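Local coordinates for denovo NTF2 (Synthetic construct, PDB 6W40), which has no known natural function but adopts a computationally designed NTF2-like fold, probably serving as a scaffold for pockets of varied shape, at residues M11-I16 and V105-G110; V15-M20 and D25-M30. One frame throughout, in Å; residues are numbered along the deposited sequence.

Interaction 1 (M11-I16 and V105-G110); sequences MMEIVI and VIVVDG
Glu13 reaches from helix 2-18 to the end of strand 100-108, touching Val107 with its aliphatic stem and Gly110 with its carboxylate. The stem meets one branch of the valine: Glu13 CG lies 4.0 Å from Val107 CG2, one side chain extending from the helix and the other from the strand to meet it. In Val107 it is CG1 that stands anti to the backbone N (chi1 177°), which leaves CG2 beside that nitrogen as the methyl facing the helix. Further out, Glu13 bends at its second torsion (chi2 -75°), and this kink sends the carboxylate past Val107 toward the strand's end. There the CD-OE2 bond points almost straight at the carbonyl oxygen of Gly110, OE2 lying 3.1 Å from Gly110 O. Both oxygens are acceptors, so this approach is no hydrogen bond; if the carboxylate is charged, the closeness is probably unfavourable and would tend to favour its protonated form. Asp109 and Gly110 both have positive phi and form the two-residue type I' turn of the hairpin joining strands 100-108 and 111-119. The contact thus sets the N-terminal helix of the NTF2-like fold against the inner face of the curved sheet, close to this hairpin's tip. Ile112 of strand 111-119 and Met30 of helix 27-30 also pack on the Glu13 side chain, within a largely buried setting. On the sheet side, Val107 bonds through its backbone to Asp80, and Val105, two residues earlier, does so to Leu82. Other residues of the helical segment face the second subunit: Met11 packs on its Glu13, Met12 on its Ile72 and Val15 on its Met20.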
loop_
_atom_site.group_PDB
_atom_site.type_symbol
_atom_site.label_atom_id
_atom_site.label_comp_id
_atom_site.label_asym_id
_atom_site.label_seq_id
_atom_site.Cartn_x
_atom_site.Cartn_y
_atom_site.Cartn_z
ATOM N N MET A 11 -4.744 1.560 -6.651
ATOM C CA MET A 11 -4.770 1.239 -5.226
ATOM C C MET A 11 -4.545 -0.249 -4.983
ATOM O O MET A 11 -3.816 -0.630 -4.061
ATOM C CB MET A 11 -6.096 1.683 -4.610
ATOM C CG MET A 11 -6.184 3.168 -4.320
ATOM S SD MET A 11 -5.100 3.663 -2.966
ATOM C CE MET A 11 -5.763 2.674 -1.626
ATOM N N MET A 12 -5.167 -1.105 -5.797
ATOM C CA MET A 12 -4.972 -2.543 -5.641
ATOM C C MET A 12 -3.524 -2.946 -5.891
ATOM O O MET A 12 -3.042 -3.922 -5.306
ATOM C CB MET A 12 -5.909 -3.311 -6.573
ATOM C CG MET A 12 -7.323 -3.470 -6.035
ATOM S SD MET A 12 -8.429 -4.337 -7.164
ATOM C CE MET A 12 -7.494 -5.832 -7.483
ATOM N N GLU A 13 -2.814 -2.213 -6.752
ATOM C CA GLU A 13 -1.393 -2.485 -6.942
ATOM C C GLU A 13 -0.604 -2.136 -5.687
ATOM O O GLU A 13 0.250 -2.912 -5.244
ATOM C CB GLU A 13 -0.853 -1.707 -8.144
ATOM C CG GLU A 13 -1.629 -1.884 -9.441
ATOM C CD GLU A 13 -1.397 -3.222 -10.111
ATOM O OE1 GLU A 13 -0.666 -4.064 -9.547
ATOM O OE2 GLU A 13 -1.944 -3.432 -11.214
ATOM N N ILE A 14 -0.890 -0.976 -5.090
ATOM C CA ILE A 14 -0.118 -0.513 -3.939
ATOM C C ILE A 14 -0.253 -1.485 -2.775
ATOM O O ILE A 14 0.734 -1.810 -2.102
ATOM C CB ILE A 14 -0.557 0.906 -3.530
ATOM C CG1 ILE A 14 -0.662 1.817 -4.751
ATOM C CG2 ILE A 14 0.407 1.487 -2.510
ATOM C CD1 ILE A 14 0.576 1.860 -5.600
ATOM N N VAL A 15 -1.472 -1.960 -2.517
ATOM C CA VAL A 15 -1.695 -2.810 -1.354
ATOM C C VAL A 15 -1.029 -4.169 -1.536
ATOM O O VAL A 15 -0.544 -4.761 -0.563
ATOM C CB VAL A 15 -3.204 -2.943 -1.066
ATOM C CG1 VAL A 15 -3.818 -1.571 -0.795
ATOM C CG2 VAL A 15 -3.918 -3.626 -2.221
ATOM N N ILE A 16 -0.968 -4.682 -2.767
ATOM C CA ILE A 16 -0.368 -5.996 -2.980
ATOM C C ILE A 16 1.146 -5.919 -2.845
ATOM O O ILE A 16 1.768 -6.767 -2.194
ATOM C CB ILE A 16 -0.783 -6.574 -4.346
ATOM C CG1 ILE A 16 -2.257 -6.979 -4.331
ATOM C CG2 ILE A 16 0.097 -7.765 -4.707
ATOM C CD1 ILE A 16 -2.604 -8.114 -5.288
ATOM N N VAL A 105 6.593 2.688 -10.425
ATOM C CA VAL A 105 5.694 1.705 -11.017
ATOM C C VAL A 105 4.689 2.445 -11.886
ATOM O O VAL A 105 3.983 3.338 -11.403
ATOM C CB VAL A 105 4.976 0.870 -9.947
ATOM C CG1 VAL A 105 3.978 -0.079 -10.596
ATOM C CG2 VAL A 105 5.989 0.106 -9.109
ATOM N N ILE A 106 4.625 2.071 -13.161
ATOM C CA ILE A 106 3.694 2.660 -14.116
ATOM C C ILE A 106 2.592 1.645 -14.378
ATOM O O ILE A 106 2.868 0.504 -14.769
ATOM C CB ILE A 106 4.398 3.062 -15.420
ATOM C CG1 ILE A 106 5.505 4.078 -15.132
ATOM C CG2 ILE A 106 3.396 3.624 -16.415
ATOM C CD1 ILE A 106 6.245 4.541 -16.367
ATOM N N VAL A 107 1.346 2.057 -14.165
ATOM C CA VAL A 107 0.186 1.187 -14.315
ATOM C C VAL A 107 -0.578 1.624 -15.557
ATOM O O VAL A 107 -0.986 2.788 -15.668
ATOM C CB VAL A 107 -0.711 1.219 -13.069
ATOM C CG1 VAL A 107 -1.948 0.364 -13.283
ATOM C CG2 VAL A 107 0.068 0.746 -11.852
ATOM N N VAL A 108 -0.764 0.695 -16.491
ATOM C CA VAL A 108 -1.490 0.946 -17.732
ATOM C C VAL A 108 -2.553 -0.131 -17.884
ATOM O O VAL A 108 -2.227 -1.324 -17.933
ATOM C CB VAL A 108 -0.561 0.961 -18.958
ATOM C CG1 VAL A 108 -1.376 1.104 -20.234
ATOM C CG2 VAL A 108 0.455 2.084 -18.843
ATOM N N ASP A 109 -3.818 0.289 -17.957
ATOM C CA ASP A 109 -4.953 -0.614 -18.159
ATOM C C ASP A 109 -4.986 -1.711 -17.093
ATOM O O ASP A 109 -5.161 -2.896 -17.385
ATOM C CB ASP A 109 -4.935 -1.205 -19.573
ATOM C CG ASP A 109 -6.234 -1.900 -19.935
ATOM O OD1 ASP A 109 -6.242 -3.146 -20.018
ATOM O OD2 ASP A 109 -7.254 -1.202 -20.116
ATOM N N GLY A 110 -4.808 -1.300 -15.838
ATOM C CA GLY A 110 -4.868 -2.214 -14.717
ATOM C C GLY A 110 -3.696 -3.157 -14.571
ATOM O O GLY A 110 -3.705 -3.984 -13.652
#

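Interaction 2 (V15-M20 and D25-M30); sequences VIKLFM and DAFHEM
Met30 lays its thioether against Ile16, overlapping both arms of the isoleucine. Its sulfur rests against the fork of the two arms, with Met30 SD 3.7 Å from Ile16 CD1 and 3.8 Å from Ile16 CG2. A bend at the last methionine torsion (chi3 -52°) turns the terminal methyl back, bringing Met30 CE to 3.7 Å from Ile16 CG2 and 3.5 Å from Lys17 CD. One methyl therefore fits against a branched side chain and the middle of a lysine, whose chain runs alongside the methionine, heading the other way. Ile16 CG2 also meets the methyl of Ala26, at 4.2 Å from Ala26 CB, so this branch is gripped by two neighbours of the opposing segment. These apolar contacts pack the C-terminal part of the long first helix against the short helix 27-30, which follows it in the NTF2-like fold after a brief connection. Lys17 curls through successive bends from chi2 to chi4 and brings its end to the rim of the Phe27 ring. Lys17 CE lies in the ring plane, 3.6 Å from Phe27 CD1, and Lys17 NZ is 3.5 Å from the same carbon, so the ammonium comes to an edge and makes no cation-pi stack over the face. Cutting Lys17 back to an alanine would probably open a gap beside Met30 CE and along the phenylalanine edge, leaving the methionine methyl freer to turn. Phe27 is also packed by Val54, Val55 and Leu58 of helix 51-65, and by Ile112 and Val115 of strand 111-119. Next to it, His28 hydrogen-bonds through NE2 to Glu52, a second tie between the short helix and helix 51-65.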
loop_
_atom_site.group_PDB
_atom_site.type_symbol
_atom_site.label_atom_id
_atom_site.label_comp_id
_atom_site.label_asym_id
_atom_site.label_seq_id
_atom_site.Cartn_x
_atom_site.Cartn_y
_atom_site.Cartn_z
ATOM N N VAL A 15 -1.472 -1.960 -2.517
ATOM C CA VAL A 15 -1.695 -2.810 -1.354
ATOM C C VAL A 15 -1.029 -4.169 -1.536
ATOM O O VAL A 15 -0.544 -4.761 -0.563
ATOM C CB VAL A 15 -3.204 -2.943 -1.066
ATOM C CG1 VAL A 15 -3.818 -1.571 -0.795
ATOM C CG2 VAL A 15 -3.918 -3.626 -2.221
ATOM N N ILE A 16 -0.968 -4.682 -2.767
ATOM C CA ILE A 16 -0.368 -5.996 -2.980
ATOM C C ILE A 16 1.146 -5.919 -2.845
ATOM O O ILE A 16 1.768 -6.767 -2.194
ATOM C CB ILE A 16 -0.783 -6.574 -4.346
ATOM C CG1 ILE A 16 -2.257 -6.979 -4.331
ATOM C CG2 ILE A 16 0.097 -7.765 -4.707
ATOM C CD1 ILE A 16 -2.604 -8.114 -5.288
ATOM N N LYS A 17 1.761 -4.897 -3.443
ATOM C CA LYS A 17 3.216 -4.797 -3.444
ATOM C C LYS A 17 3.753 -4.358 -2.088
ATOM O O LYS A 17 4.633 -5.014 -1.520
ATOM C CB LYS A 17 3.677 -3.820 -4.528
ATOM C CG LYS A 17 3.019 -4.021 -5.875
ATOM C CD LYS A 17 3.285 -5.403 -6.426
ATOM C CE LYS A 17 4.736 -5.562 -6.810
ATOM N NZ LYS A 17 5.182 -4.447 -7.686
ATOM N N LEU A 18 3.234 -3.252 -1.555
ATOM C CA LEU A 18 3.855 -2.567 -0.429
ATOM C C LEU A 18 3.056 -2.677 0.866
ATOM O O LEU A 18 3.389 -1.998 1.842
ATOM C CB LEU A 18 4.081 -1.097 -0.784
ATOM C CG LEU A 18 4.826 -0.858 -2.101
ATOM C CD1 LEU A 18 4.069 0.128 -2.978
ATOM C CD2 LEU A 18 6.246 -0.372 -1.851
ATOM N N PHE A 19 2.019 -3.513 0.902
ATOM C CA PHE A 19 1.228 -3.699 2.115
ATOM C C PHE A 19 1.013 -5.181 2.385
ATOM O O PHE A 19 1.678 -5.760 3.251
ATOM C CB PHE A 19 -0.118 -2.980 1.999
ATOM C CG PHE A 19 -1.025 -3.164 3.191
ATOM C CD1 PHE A 19 -2.396 -3.039 3.049
ATOM C CD2 PHE A 19 -0.512 -3.434 4.451
ATOM C CE1 PHE A 19 -3.238 -3.201 4.129
ATOM C CE2 PHE A 19 -1.351 -3.600 5.536
ATOM C CZ PHE A 19 -2.715 -3.481 5.373
ATOM N N MET A 20 0.068 -5.789 1.664
ATOM C CA MET A 20 -0.243 -7.208 1.794
ATOM C C MET A 20 1.033 -8.037 1.763
ATOM O O MET A 20 1.491 -8.436 0.686
ATOM C CB MET A 20 -1.197 -7.643 0.681
ATOM C CG MET A 20 -1.607 -9.100 0.737
ATOM S SD MET A 20 -2.327 -9.654 -0.818
ATOM C CE MET A 20 -3.372 -8.251 -1.202
ATOM N N ASP A 25 5.388 -12.590 -5.167
ATOM C CA ASP A 25 5.085 -13.710 -6.047
ATOM C C ASP A 25 3.892 -13.398 -6.940
ATOM O O ASP A 25 3.799 -13.916 -8.058
ATOM C CB ASP A 25 4.819 -14.969 -5.220
ATOM C CG ASP A 25 5.883 -15.210 -4.165
ATOM O OD1 ASP A 25 6.869 -14.444 -4.125
ATOM O OD2 ASP A 25 5.731 -16.164 -3.372
ATOM N N ALA A 26 2.978 -12.550 -6.466
ATOM C CA ALA A 26 1.818 -12.124 -7.239
ATOM C C ALA A 26 2.149 -11.042 -8.261
ATOM O O ALA A 26 1.234 -10.506 -8.894
ATOM C CB ALA A 26 0.715 -11.632 -6.298
ATOM N N PHE A 27 3.431 -10.708 -8.432
ATOM C CA PHE A 27 3.826 -9.746 -9.453
ATOM C C PHE A 27 3.522 -10.248 -10.858
ATOM O O PHE A 27 3.335 -9.433 -11.767
ATOM C CB PHE A 27 5.316 -9.424 -9.317
ATOM C CG PHE A 27 5.806 -8.383 -10.282
ATOM C CD1 PHE A 27 5.659 -7.037 -9.998
ATOM C CD2 PHE A 27 6.424 -8.750 -11.468
ATOM C CE1 PHE A 27 6.109 -6.073 -10.881
ATOM C CE2 PHE A 27 6.876 -7.790 -12.357
ATOM C CZ PHE A 27 6.718 -6.451 -12.061
ATOM N N HIS A 28 3.455 -11.569 -11.047
ATOM C CA HIS A 28 3.224 -12.122 -12.377
ATOM C C HIS A 28 1.794 -11.878 -12.840
ATOM O O HIS A 28 1.555 -11.624 -14.027
ATOM C CB HIS A 28 3.539 -13.617 -12.381
ATOM C CG HIS A 28 3.409 -14.263 -13.727
ATOM N ND1 HIS A 28 2.201 -14.681 -14.241
ATOM C CD2 HIS A 28 4.341 -14.578 -14.658
ATOM C CE1 HIS A 28 2.392 -15.220 -15.433
ATOM N NE2 HIS A 28 3.683 -15.169 -15.709
ATOM N N GLU A 29 0.830 -11.944 -11.920
ATOM C CA GLU A 29 -0.570 -11.791 -12.292
ATOM C C GLU A 29 -0.958 -10.340 -12.548
ATOM O O GLU A 29 -2.001 -10.093 -13.163
ATOM C CB GLU A 29 -1.473 -12.383 -11.205
ATOM C CG GLU A 29 -1.522 -11.578 -9.917
ATOM C CD GLU A 29 -2.224 -12.315 -8.790
ATOM O OE1 GLU A 29 -2.273 -13.563 -8.833
ATOM O OE2 GLU A 29 -2.729 -11.647 -7.863
ATOM N N MET A 30 -0.151 -9.382 -12.097
ATOM C CA MET A 30 -0.435 -7.968 -12.296
ATOM C C MET A 30 0.476 -7.317 -13.326
ATOM O O MET A 30 0.288 -6.137 -13.639
ATOM C CB MET A 30 -0.322 -7.212 -10.969
ATOM C CG MET A 30 -1.232 -7.729 -9.875
ATOM S SD MET A 30 -0.805 -6.986 -8.294
ATOM C CE MET A 30 0.949 -7.340 -8.242
#

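From the N terminus, the chain runs along helix 2-18, which supplies the first side of both contacts, with Val15 and Ile16 common to the two segments. Interaction 2 closes first, a short loop that folds helix 27-30 back on the end of the long helix. Interaction 1 closes much later, after helix 51-65 and most of the sheet, when strand 100-108 comes up beside Glu13. The shorter loop lies within the longer one, so the two nest without crossing. They meet where Glu13 OE1 packs 3.2 Å from Met30 SD, joining first helix, short helix and sheet; both also border the second subunit.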